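Local atomic coordinates of signal transduction histidine-protein kinase/phosphatase MprB (Mycobacterium hassiacum, PDB entry 6BLK), a protein that probably autophosphorylates on a histidine with ATP as a membrane sensor kinase and also acts as a phosphatase, this chain being its ATP-binding catalytic domain. Residues 68-73 and 82-87; 133-138 and 147-152; 10-15 and 33-38. All blocks are in the same frame, centred on the assembly; numbering follows the deposited sequence. Where two conformers were deposited one is given.

All three contacts involve one mixed sheet, the sheet of the ATP-binding domain. Contact 1 is the most buried: its hairpin 67-76/79-85 runs through the middle of the sheet, one side packed on helices and one end reaching the adenine through Asp86. Contact 2 is the next hairpin, joined to it where strand 147-154 pairs with strand 79-85; it is partly buried, aliphatic toward the helices and largely polar on its other side. Contact 3, partly buried and farther out, sets helix 11-25 against strand 30-40, the neighbour of strand 67-76. There a single direct backbone bond and two waters replace the paired bonds of the hairpins.

Contact 1. Residues 68-73 and 82-87; sequences VGVRLY and LVITDQ
The central beta hairpin of the ATP-binding domain brings 68-73 and 82-87 together as antiparallel strands, with Gly69-Thr85 and Arg71-Val83 as its hydrogen-bonded pairs. Val83 N gives the straightest bond, 2.7 Å to Arg71 O at 166°, and the returning Arg71 N reaches Val83 O at 2.9 Å. At Gly69 the amide donates to Thr85 O (2.9 Å) and, weakly, to Thr85 OG1; Thr85 N donates back to Gly69 O at 2.8 Å. The torsion of Thr85 (chi1 54°) tucks OG1 between its own N and carbonyl carbon, bringing the oxygen up against Gly69, 3.3 Å from both its N and its CA, in the place a side chain there would take. On the face carrying Val70, Leu72, Leu82 and Ile84, Val70 and Leu82 run side by side in the same direction, CG1 of Val70 lying 4.1 Å from CD1 of Leu82. Helices 44-60 and 11-25 cover this layer. Arg71 leaves the other face, Arg71 NH1 hydrogen-bonded to Thr34 OG1. Past the strand end, Asp86 OD1 accepts from Gly88 N and Thr147 N, while OD2 is hydrogen-bonded to ATP N6, the adenine recognition typical of the Bergerat ATP-binding fold of histidine kinases, gyrase B and Hsp90.

Contact 2. Residues 133-138 and 147-152; sequences LRVDYA and TAIHIV. With ATP (adenosine-5'-triphosphate), chain E.
Strands 133-137 and 147-152 run antiparallel at 154°, tied by two pairs of backbone bonds, Arg134 with His150 and Asp136 with Ala148; the straightest is His150 N to Arg134 O, 2.9 Å at 176°. Arg134 lays its guanidinium flat on the His150 imidazole, the centres 4.0 Å apart and the planes turned by 23°. NH2 does the closest touching, sitting over the ring near its rim, 3.5 Å from both CE1 and ND1 of His150. The arginine gets there with CG between its backbone N and carbonyl carbon and an extended chain that carries its end across to the His150 ring. Asp136 fixes the guanidinium's rotation: its OD2 accepts from Arg134 NH1 at 3.0 Å, exactly in the guanidinium plane, through the anti lone pair. His150 is held in turn by Glu81 at ND1 and by a water in the ring plane, 2.8 Å from NE2, which also donates to Tyr137 O. On the face shared with Leu133 and Ile151, Val135 CG2 meets Ile149 CD1 at 4.0 Å; the same CG2 also touches Thr147 CG2 at the start of its strand, 3.9 Å away, the two side chains crossing obliquely. Thr147 OG1 lies 3.4 Å from ATP N1, its side chain placed against the adenine, and a second water accepts weakly from Thr147 OG1 and donates to Asp136 O. Strand 79-85 pairs with the far edge of 147-152 through Ile84 and Leu82, while helix 118-128 packs against Leu133 and Ile151 with Val122 and Val126.

Contact 3. Residues 10-15 and 33-38; sequences DMTEVI and VTVTPW
Met11, in the first turn of helix 11-25, donates its backbone N-H to Trp38 O at 3.0 Å, joining this helix to the sheet in the alpha/beta sandwich of the Bergerat ATP-binding fold, where strand 30-40 is interrupted. The bond is nearly linear at 162°, and the amide meets the oxygen almost head-on to the carbonyl. The Met11 side chain starts alongside the same oxygen, CB 3.3 Å from Trp38 O. Its CG then approaches the indole at the edge, near the ring plane, 4.3 Å from Trp38 CD1; bends at chi2 and chi3 carry the sulfur end away from the strand. One turn along, Ile15 and Val35 reach toward each other tip to tip, CD1 of the isoleucine 3.9 Å from CG1 of the valine. Thr12 slides past Val35 in the opposite direction, its hydroxyl 3.8 Å from that CG1.

Water carries the remaining polar link. One molecule, in hydrogen-bonding contact with Thr12 OG1, donates to Thr36 O and accepts weakly from Trp38 N; another bridges Thr12 OG1 and Val35 O. Through these two waters a single hydroxyl is linked to three backbone groups of the strand and the residues after it.

Farther out, Ile15 continues the apolar layer onto Leu72 and Leu82 of the central hairpin, and Trp38 packs on Gln74 and Ala80, its indole N-H making a weak hydrogen bond to Leu153 O. Strand 67-76 runs parallel to strand 30-40 and bonds to Thr34 and Thr36. The start of the helix is set by Asp10 at the N-cap: with its CG anti to the backbone N (chi1 179°), the carboxylate turns back over the first turn, and OD1 accepts weakly from Thr12 N at 2.9 Å and from Glu13 N at 3.4 Å.

Contact 1. Residues 68-73 and 82-87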
loop_
_atom_site.group_PDB
_atom_site.type_symbol
_atom_site.label_atom_id
_atom_site.label_comp_id
_atom_site.label_asym_id
_atom_site.label_seq_id
_atom_site.Cartn_x
_atom_site.Cartn_y
_atom_site.Cartn_z
ATOM N N VAL A 68 0.726 -4.675 11.184
ATOM C CA VAL A 68 0.553 -3.957 9.928
ATOM C C VAL A 68 -0.888 -3.474 9.877
ATOM O O VAL A 68 -1.822 -4.267 10.024
ATOM C CB VAL A 68 0.907 -4.851 8.725
ATOM C CG1 VAL A 68 0.435 -4.201 7.392
ATOM C CG2 VAL A 68 2.417 -5.163 8.691
ATOM N N GLY A 69 -1.069 -2.165 9.710
ATOM C CA GLY A 69 -2.386 -1.574 9.666
ATOM C C GLY A 69 -2.797 -1.397 8.210
ATOM O O GLY A 69 -1.997 -0.998 7.385
ATOM N N VAL A 70 -4.047 -1.745 7.932
ATOM C CA VAL A 70 -4.610 -1.674 6.592
ATOM C C VAL A 70 -5.951 -0.979 6.758
ATOM O O VAL A 70 -6.926 -1.592 7.205
ATOM C CB VAL A 70 -4.792 -3.047 5.940
ATOM C CG1 VAL A 70 -5.313 -2.893 4.547
ATOM C CG2 VAL A 70 -3.493 -3.867 5.990
ATOM N N ARG A 71 -6.005 0.299 6.432
ATOM C CA ARG A 71 -7.165 1.112 6.758
ATOM C C ARG A 71 -7.645 1.807 5.503
ATOM O O ARG A 71 -6.855 2.370 4.757
ATOM C CB ARG A 71 -6.867 2.159 7.842
ATOM C CG ARG A 71 -5.935 1.717 8.986
ATOM C CD ARG A 71 -6.601 0.976 10.099
ATOM N NE ARG A 71 -5.656 0.690 11.179
ATOM C CZ ARG A 71 -5.904 -0.152 12.176
ATOM N NH1 ARG A 71 -7.068 -0.790 12.237
ATOM N NH2 ARG A 71 -4.994 -0.346 13.117
ATOM N N LEU A 72 -8.941 1.754 5.268
ATOM C CA LEU A 72 -9.521 2.433 4.121
ATOM C C LEU A 72 -10.747 3.172 4.631
ATOM O O LEU A 72 -11.697 2.552 5.123
ATOM C CB LEU A 72 -9.861 1.459 2.976
ATOM C CG LEU A 72 -10.280 2.076 1.644
ATOM C CD1 LEU A 72 -10.142 1.035 0.546
ATOM C CD2 LEU A 72 -11.697 2.528 1.744
ATOM N N TYR A 73 -10.717 4.494 4.520
ATOM C CA TYR A 73 -11.807 5.342 4.965
ATOM C C TYR A 73 -12.148 6.322 3.864
ATOM O O TYR A 73 -11.259 6.808 3.172
ATOM C CB TYR A 73 -11.421 6.116 6.212
ATOM C CG TYR A 73 -11.394 5.312 7.474
ATOM C CD1 TYR A 73 -12.576 4.951 8.110
ATOM C CD2 TYR A 73 -10.196 4.931 8.048
ATOM C CE1 TYR A 73 -12.551 4.219 9.294
ATOM C CE2 TYR A 73 -10.164 4.215 9.195
ATOM C CZ TYR A 73 -11.331 3.853 9.816
ATOM O OH TYR A 73 -11.225 3.130 11.002
ATOM N N LEU A 82 -6.594 4.758 1.363
ATOM C CA LEU A 82 -6.059 3.504 1.871
ATOM C C LEU A 82 -4.717 3.828 2.504
ATOM O O LEU A 82 -3.847 4.413 1.857
ATOM C CB LEU A 82 -5.916 2.468 0.753
ATOM C CG LEU A 82 -5.113 1.184 0.994
ATOM C CD1 LEU A 82 -5.759 0.264 2.008
ATOM C CD2 LEU A 82 -4.952 0.435 -0.332
ATOM N N VAL A 83 -4.556 3.462 3.754
ATOM C CA VAL A 83 -3.298 3.694 4.454
ATOM C C VAL A 83 -2.810 2.359 4.952
ATOM O O VAL A 83 -3.503 1.689 5.734
ATOM C CB VAL A 83 -3.430 4.696 5.610
ATOM C CG1 VAL A 83 -2.056 5.013 6.180
ATOM C CG2 VAL A 83 -4.080 5.966 5.156
ATOM N N ILE A 84 -1.619 1.973 4.511
ATOM C CA ILE A 84 -0.975 0.730 4.938
ATOM C C ILE A 84 0.271 1.088 5.752
ATOM O O ILE A 84 1.132 1.866 5.310
ATOM C CB ILE A 84 -0.634 -0.176 3.747
ATOM C CG1 ILE A 84 -1.915 -0.715 3.106
ATOM C CG2 ILE A 84 0.280 -1.320 4.180
ATOM C CD1 ILE A 84 -1.747 -1.291 1.718
ATOM N N THR A 85 0.326 0.578 6.978
ATOM C CA THR A 85 1.317 1.016 7.938
ATOM C C THR A 85 2.043 -0.184 8.510
ATOM O O THR A 85 1.477 -1.276 8.651
ATOM C CB THR A 85 0.728 1.809 9.130
ATOM O OG1 THR A 85 -0.302 1.034 9.751
ATOM C CG2 THR A 85 0.189 3.128 8.719
ATOM N N ASP A 86 3.305 0.037 8.860
ATOM C CA ASP A 86 4.085 -0.997 9.547
ATOM C C ASP A 86 4.851 -0.381 10.707
ATOM O O ASP A 86 4.785 0.819 10.979
ATOM C CB ASP A 86 5.032 -1.719 8.584
ATOM C CG ASP A 86 6.005 -0.777 7.938
ATOM O OD1 ASP A 86 6.782 -0.108 8.666
ATOM O OD2 ASP A 86 5.952 -0.660 6.691
ATOM N N GLN A 87 5.595 -1.251 11.417
ATOM C CA GLN A 87 6.429 -0.876 12.544
ATOM C C GLN A 87 7.899 -1.072 12.221
ATOM O O GLN A 87 8.712 -1.331 13.107
ATOM C CB GLN A 87 6.036 -1.691 13.768
ATOM C CG GLN A 87 4.649 -1.399 14.264
ATOM C CD GLN A 87 4.328 -2.169 15.532
ATOM O OE1 GLN A 87 4.269 -3.396 15.529
ATOM N NE2 GLN A 87 4.128 -1.449 16.616
#

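Contact 2. Residues 133-138 and 147-152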
loop_
_atom_site.group_PDB
_atom_site.type_symbol
_atom_site.label_atom_id
_atom_site.label_comp_id
_atom_site.label_asym_id
_atom_site.label_seq_id
_atom_site.Cartn_x
_atom_site.Cartn_y
_atom_site.Cartn_z
ATOM N N LEU A 133 -0.765 9.408 -4.273
ATOM C CA LEU A 133 -0.139 8.663 -3.197
ATOM C C LEU A 133 0.996 9.466 -2.593
ATOM O O LEU A 133 1.491 10.456 -3.158
ATOM C CB LEU A 133 0.304 7.264 -3.660
ATOM C CG LEU A 133 1.323 7.027 -4.752
ATOM C CD1 LEU A 133 1.412 5.543 -5.030
ATOM C CD2 LEU A 133 0.992 7.781 -6.032
ATOM N N ARG A 134 1.330 9.074 -1.371
ATOM C CA ARG A 134 2.399 9.738 -0.656
ATOM C C ARG A 134 2.897 8.787 0.417
ATOM O O ARG A 134 2.248 7.796 0.750
ATOM C CB ARG A 134 1.948 11.063 -0.047
ATOM C CG ARG A 134 0.915 10.978 1.007
ATOM C CD ARG A 134 0.647 12.362 1.596
ATOM N NE ARG A 134 -0.279 12.232 2.706
ATOM C CZ ARG A 134 0.063 12.170 3.993
ATOM N NH1 ARG A 134 1.326 12.280 4.390
ATOM N NH2 ARG A 134 -0.878 12.027 4.905
ATOM N N VAL A 135 4.057 9.126 0.951
ATOM C CA VAL A 135 4.731 8.325 1.963
ATOM C C VAL A 135 4.991 9.220 3.161
ATOM O O VAL A 135 5.252 10.420 3.031
ATOM C CB VAL A 135 6.035 7.686 1.404
ATOM C CG1 VAL A 135 6.937 8.740 0.796
ATOM C CG2 VAL A 135 6.809 6.919 2.491
ATOM N N ASP A 136 4.903 8.628 4.355
ATOM C CA ASP A 136 5.108 9.358 5.597
ATOM C C ASP A 136 5.517 8.329 6.648
ATOM O O ASP A 136 5.546 7.133 6.370
ATOM C CB ASP A 136 3.828 10.115 5.984
ATOM C CG ASP A 136 4.078 11.352 6.840
ATOM O OD1 ASP A 136 5.025 11.378 7.661
ATOM O OD2 ASP A 136 3.275 12.306 6.696
ATOM N N TYR A 137 5.810 8.796 7.855
ATOM C CA TYR A 137 5.980 7.877 8.976
ATOM C C TYR A 137 4.622 7.389 9.455
ATOM O O TYR A 137 3.629 8.123 9.419
ATOM C CB TYR A 137 6.705 8.544 10.146
ATOM C CG TYR A 137 8.183 8.701 9.991
ATOM C CD1 TYR A 137 8.948 7.765 9.311
ATOM C CD2 TYR A 137 8.806 9.818 10.496
ATOM C CE1 TYR A 137 10.322 7.927 9.196
ATOM C CE2 TYR A 137 10.162 9.993 10.377
ATOM C CZ TYR A 137 10.906 9.060 9.723
ATOM O OH TYR A 137 12.268 9.267 9.618
ATOM N N ALA A 138 4.573 6.130 9.889
ATOM C CA ALA A 138 3.340 5.602 10.485
ATOM C C ALA A 138 3.064 6.206 11.867
ATOM O O ALA A 138 1.908 6.511 12.198
ATOM C CB ALA A 138 3.416 4.080 10.552
ATOM N N THR A 147 6.676 2.904 8.377
ATOM C CA THR A 147 6.263 3.571 7.143
ATOM C C THR A 147 4.754 3.542 6.994
ATOM O O THR A 147 4.094 2.547 7.301
ATOM C CB THR A 147 6.887 2.899 5.917
ATOM O OG1 THR A 147 8.303 2.885 6.053
ATOM C CG2 THR A 147 6.573 3.659 4.622
ATOM N N ALA A 148 4.215 4.632 6.460
ATOM C CA ALA A 148 2.822 4.722 6.069
ATOM C C ALA A 148 2.800 5.060 4.591
ATOM O O ALA A 148 3.412 6.045 4.172
ATOM C CB ALA A 148 2.108 5.778 6.902
ATOM N N ILE A 149 2.163 4.206 3.795
ATOM C CA ILE A 149 1.873 4.516 2.402
ATOM C C ILE A 149 0.410 4.903 2.329
ATOM O O ILE A 149 -0.459 4.114 2.722
ATOM C CB ILE A 149 2.153 3.330 1.488
ATOM C CG1 ILE A 149 3.626 2.895 1.601
ATOM C CG2 ILE A 149 1.783 3.686 0.071
ATOM C CD1 ILE A 149 4.627 3.858 1.011
ATOM N N HIS A 150 0.137 6.103 1.799
ATOM C CA HIS A 150 -1.204 6.653 1.721
ATOM C C HIS A 150 -1.611 6.699 0.249
ATOM O O HIS A 150 -0.931 7.347 -0.558
ATOM C CB HIS A 150 -1.227 8.082 2.284
ATOM C CG HIS A 150 -0.910 8.225 3.735
ATOM N ND1 HIS A 150 -1.856 8.628 4.650
ATOM C CD2 HIS A 150 0.249 8.092 4.430
ATOM C CE1 HIS A 150 -1.307 8.711 5.847
ATOM N NE2 HIS A 150 -0.033 8.383 5.743
ATOM N N ILE A 151 -2.737 6.066 -0.084
ATOM C CA ILE A 151 -3.260 6.000 -1.447
ATOM C C ILE A 151 -4.684 6.535 -1.451
ATOM O O ILE A 151 -5.583 5.972 -0.799
ATOM C CB ILE A 151 -3.228 4.566 -1.989
ATOM C CG1 ILE A 151 -1.771 4.094 -2.129
ATOM C CG2 ILE A 151 -3.984 4.471 -3.325
ATOM C CD1 ILE A 151 -1.605 2.638 -2.461
ATOM N N VAL A 152 -4.906 7.583 -2.228
ATOM C CA VAL A 152 -6.230 8.145 -2.400
ATOM C C VAL A 152 -6.793 7.613 -3.716
ATOM O O VAL A 152 -6.134 7.700 -4.754
ATOM C CB VAL A 152 -6.170 9.676 -2.361
ATOM C CG1 VAL A 152 -7.551 10.266 -2.657
ATOM C CG2 VAL A 152 -5.688 10.122 -1.014
HETATM P PG ATP E . 10.403 -5.366 -5.407
HETATM O O1G ATP E . 9.245 -4.656 -4.732
HETATM O O2G ATP E . 10.713 -4.993 -6.864
HETATM O O3G ATP E . 10.451 -6.863 -5.153
HETATM P PB ATP E . 11.778 -3.770 -3.372
HETATM O O1B ATP E . 13.240 -3.625 -2.991
HETATM O O2B ATP E . 10.779 -4.317 -2.412
HETATM O O3B ATP E . 11.723 -4.799 -4.639
HETATM P PA ATP E . 10.043 -1.424 -3.689
HETATM O O1A ATP E . 9.832 -0.542 -4.916
HETATM O O2A ATP E . 8.872 -2.234 -3.191
HETATM O O3A ATP E . 11.332 -2.356 -4.058
HETATM O "O5'" ATP E . 10.661 -0.520 -2.565
HETATM C "C5'" ATP E . 11.794 0.288 -2.832
HETATM C "C4'" ATP E . 12.643 0.364 -1.569
HETATM O "O4'" ATP E . 11.945 1.213 -0.651
HETATM C "C3'" ATP E . 12.915 -0.942 -0.811
HETATM O "O3'" ATP E . 14.067 -1.645 -1.325
HETATM C "C2'" ATP E . 13.147 -0.411 0.591
HETATM O "O2'" ATP E . 14.471 0.131 0.745
HETATM C "C1'" ATP E . 12.186 0.754 0.673
HETATM N N9 ATP E . 10.874 0.401 1.245
HETATM C C8 ATP E . 9.676 0.236 0.588
HETATM N N7 ATP E . 8.683 -0.038 1.482
HETATM C C5 ATP E . 9.257 -0.039 2.705
HETATM C C6 ATP E . 8.743 -0.226 4.044
HETATM N N6 ATP E . 7.444 -0.514 4.209
HETATM N N1 ATP E . 9.607 -0.138 5.053
HETATM C C2 ATP E . 10.912 0.132 4.864
HETATM N N3 ATP E . 11.452 0.338 3.655
HETATM C C4 ATP E . 10.666 0.270 2.556
HETATM O O HOH W 1 8.308 6.102 5.691
HETATM O O HOH W 2 1.026 8.711 8.349
#

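Contact 3. Residues 10-15 and 33-38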
loop_
_atom_site.group_PDB
_atom_site.type_symbol
_atom_site.label_atom_id
_atom_site.label_comp_id
_atom_site.label_asym_id
_atom_site.label_seq_id
_atom_site.Cartn_x
_atom_site.Cartn_y
_atom_site.Cartn_z
ATOM N N ASP A 10 -14.692 -3.928 -6.320
ATOM C CA ASP A 10 -14.965 -3.936 -4.876
ATOM C C ASP A 10 -13.641 -3.949 -4.110
ATOM O O ASP A 10 -12.916 -4.934 -4.127
ATOM C CB ASP A 10 -15.821 -5.167 -4.573
ATOM C CG ASP A 10 -16.173 -5.326 -3.131
ATOM O OD1 ASP A 10 -15.542 -4.708 -2.264
ATOM O OD2 ASP A 10 -17.093 -6.132 -2.865
ATOM N N MET A 11 -13.300 -2.843 -3.446
ATOM C CA MET A 11 -11.991 -2.753 -2.833
ATOM C C MET A 11 -11.872 -3.659 -1.616
ATOM O O MET A 11 -10.754 -4.034 -1.257
ATOM C CB MET A 11 -11.658 -1.311 -2.433
ATOM C CG MET A 11 -11.341 -0.384 -3.602
ATOM S SD MET A 11 -9.923 -0.950 -4.608
ATOM C CE MET A 11 -8.583 -0.980 -3.461
ATOM N N THR A 12 -13.000 -4.037 -1.007
ATOM C CA THR A 12 -12.942 -4.994 0.091
ATOM C C THR A 12 -12.431 -6.332 -0.410
ATOM O O THR A 12 -11.609 -6.976 0.248
ATOM C CB THR A 12 -14.308 -5.145 0.741
ATOM O OG1 THR A 12 -14.778 -3.872 1.195
ATOM C CG2 THR A 12 -14.227 -6.121 1.904
ATOM N N GLU A 13 -12.883 -6.760 -1.585
ATOM C CA GLU A 13 -12.407 -8.034 -2.104
ATOM C C GLU A 13 -10.956 -7.935 -2.554
ATOM O O GLU A 13 -10.174 -8.864 -2.328
ATOM C CB GLU A 13 -13.309 -8.510 -3.241
ATOM C CG GLU A 13 -14.776 -8.725 -2.869
ATOM C CD GLU A 13 -15.130 -10.190 -2.710
ATOM O OE1 GLU A 13 -14.214 -11.003 -2.448
ATOM O OE2 GLU A 13 -16.327 -10.529 -2.862
ATOM N N VAL A 14 -10.572 -6.818 -3.183
ATOM C CA VAL A 14 -9.196 -6.631 -3.618
ATOM C C VAL A 14 -8.250 -6.732 -2.433
ATOM O O VAL A 14 -7.237 -7.441 -2.478
ATOM C CB VAL A 14 -9.052 -5.284 -4.345
ATOM C CG1 VAL A 14 -7.602 -4.938 -4.555
ATOM C CG2 VAL A 14 -9.782 -5.355 -5.662
ATOM N N ILE A 15 -8.573 -6.031 -1.352
ATOM C CA ILE A 15 -7.703 -6.044 -0.181
ATOM C C ILE A 15 -7.696 -7.421 0.463
ATOM O O ILE A 15 -6.639 -7.909 0.868
ATOM C CB ILE A 15 -8.131 -4.944 0.796
ATOM C CG1 ILE A 15 -7.955 -3.582 0.125
ATOM C CG2 ILE A 15 -7.342 -5.060 2.075
ATOM C CD1 ILE A 15 -8.641 -2.449 0.844
ATOM N N VAL A 33 -7.068 -4.730 10.164
ATOM C CA VAL A 33 -7.743 -4.381 8.923
ATOM C C VAL A 33 -9.027 -3.649 9.259
ATOM O O VAL A 33 -9.837 -4.128 10.058
ATOM C CB VAL A 33 -8.008 -5.623 8.052
ATOM C CG1 VAL A 33 -8.581 -5.242 6.710
ATOM C CG2 VAL A 33 -6.749 -6.379 7.856
ATOM N N THR A 34 -9.172 -2.452 8.702
ATOM C CA THR A 34 -10.382 -1.646 8.863
ATOM C C THR A 34 -10.712 -1.060 7.488
ATOM O O THR A 34 -10.105 -0.068 7.085
ATOM C CB THR A 34 -10.189 -0.538 9.887
ATOM O OG1 THR A 34 -9.607 -1.083 11.082
ATOM C CG2 THR A 34 -11.510 0.109 10.225
ATOM N N VAL A 35 -11.672 -1.652 6.780
ATOM C CA VAL A 35 -11.929 -1.298 5.378
ATOM C C VAL A 35 -13.393 -0.905 5.233
ATOM O O VAL A 35 -14.294 -1.743 5.380
ATOM C CB VAL A 35 -11.553 -2.449 4.432
ATOM C CG1 VAL A 35 -11.884 -2.173 3.006
ATOM C CG2 VAL A 35 -10.059 -2.694 4.532
ATOM N N THR A 36 -13.637 0.373 4.968
ATOM C CA THR A 36 -14.999 0.749 4.638
ATOM C C THR A 36 -15.310 0.323 3.201
ATOM O O THR A 36 -14.447 0.378 2.329
ATOM C CB THR A 36 -15.220 2.251 4.811
ATOM O OG1 THR A 36 -16.618 2.510 5.049
ATOM C CG2 THR A 36 -14.788 3.023 3.584
ATOM N N PRO A 37 -16.538 -0.145 2.940
ATOM C CA PRO A 37 -16.904 -0.548 1.569
ATOM C C PRO A 37 -16.745 0.594 0.574
ATOM O O PRO A 37 -17.368 1.662 0.712
ATOM C CB PRO A 37 -18.372 -0.971 1.693
ATOM C CG PRO A 37 -18.495 -1.405 3.150
ATOM C CD PRO A 37 -17.602 -0.480 3.906
ATOM N N TRP A 38 -15.965 0.320 -0.470
ATOM C CA TRP A 38 -15.582 1.319 -1.473
ATOM C C TRP A 38 -15.457 0.676 -2.847
ATOM O O TRP A 38 -14.721 -0.286 -3.029
ATOM C CB TRP A 38 -14.272 1.995 -1.092
ATOM C CG TRP A 38 -13.990 3.243 -1.823
ATOM C CD1 TRP A 38 -13.040 3.473 -2.795
ATOM C CD2 TRP A 38 -14.666 4.476 -1.616
ATOM N NE1 TRP A 38 -13.125 4.786 -3.223
ATOM C CE2 TRP A 38 -14.120 5.416 -2.520
ATOM C CE3 TRP A 38 -15.700 4.870 -0.775
ATOM C CZ2 TRP A 38 -14.560 6.722 -2.574
ATOM C CZ3 TRP A 38 -16.144 6.159 -0.827
ATOM C CH2 TRP A 38 -15.566 7.084 -1.729
HETATM O O HOH W 3 -13.694 -1.327 0.330
HETATM O O HOH W 4 -16.029 -3.352 3.660
#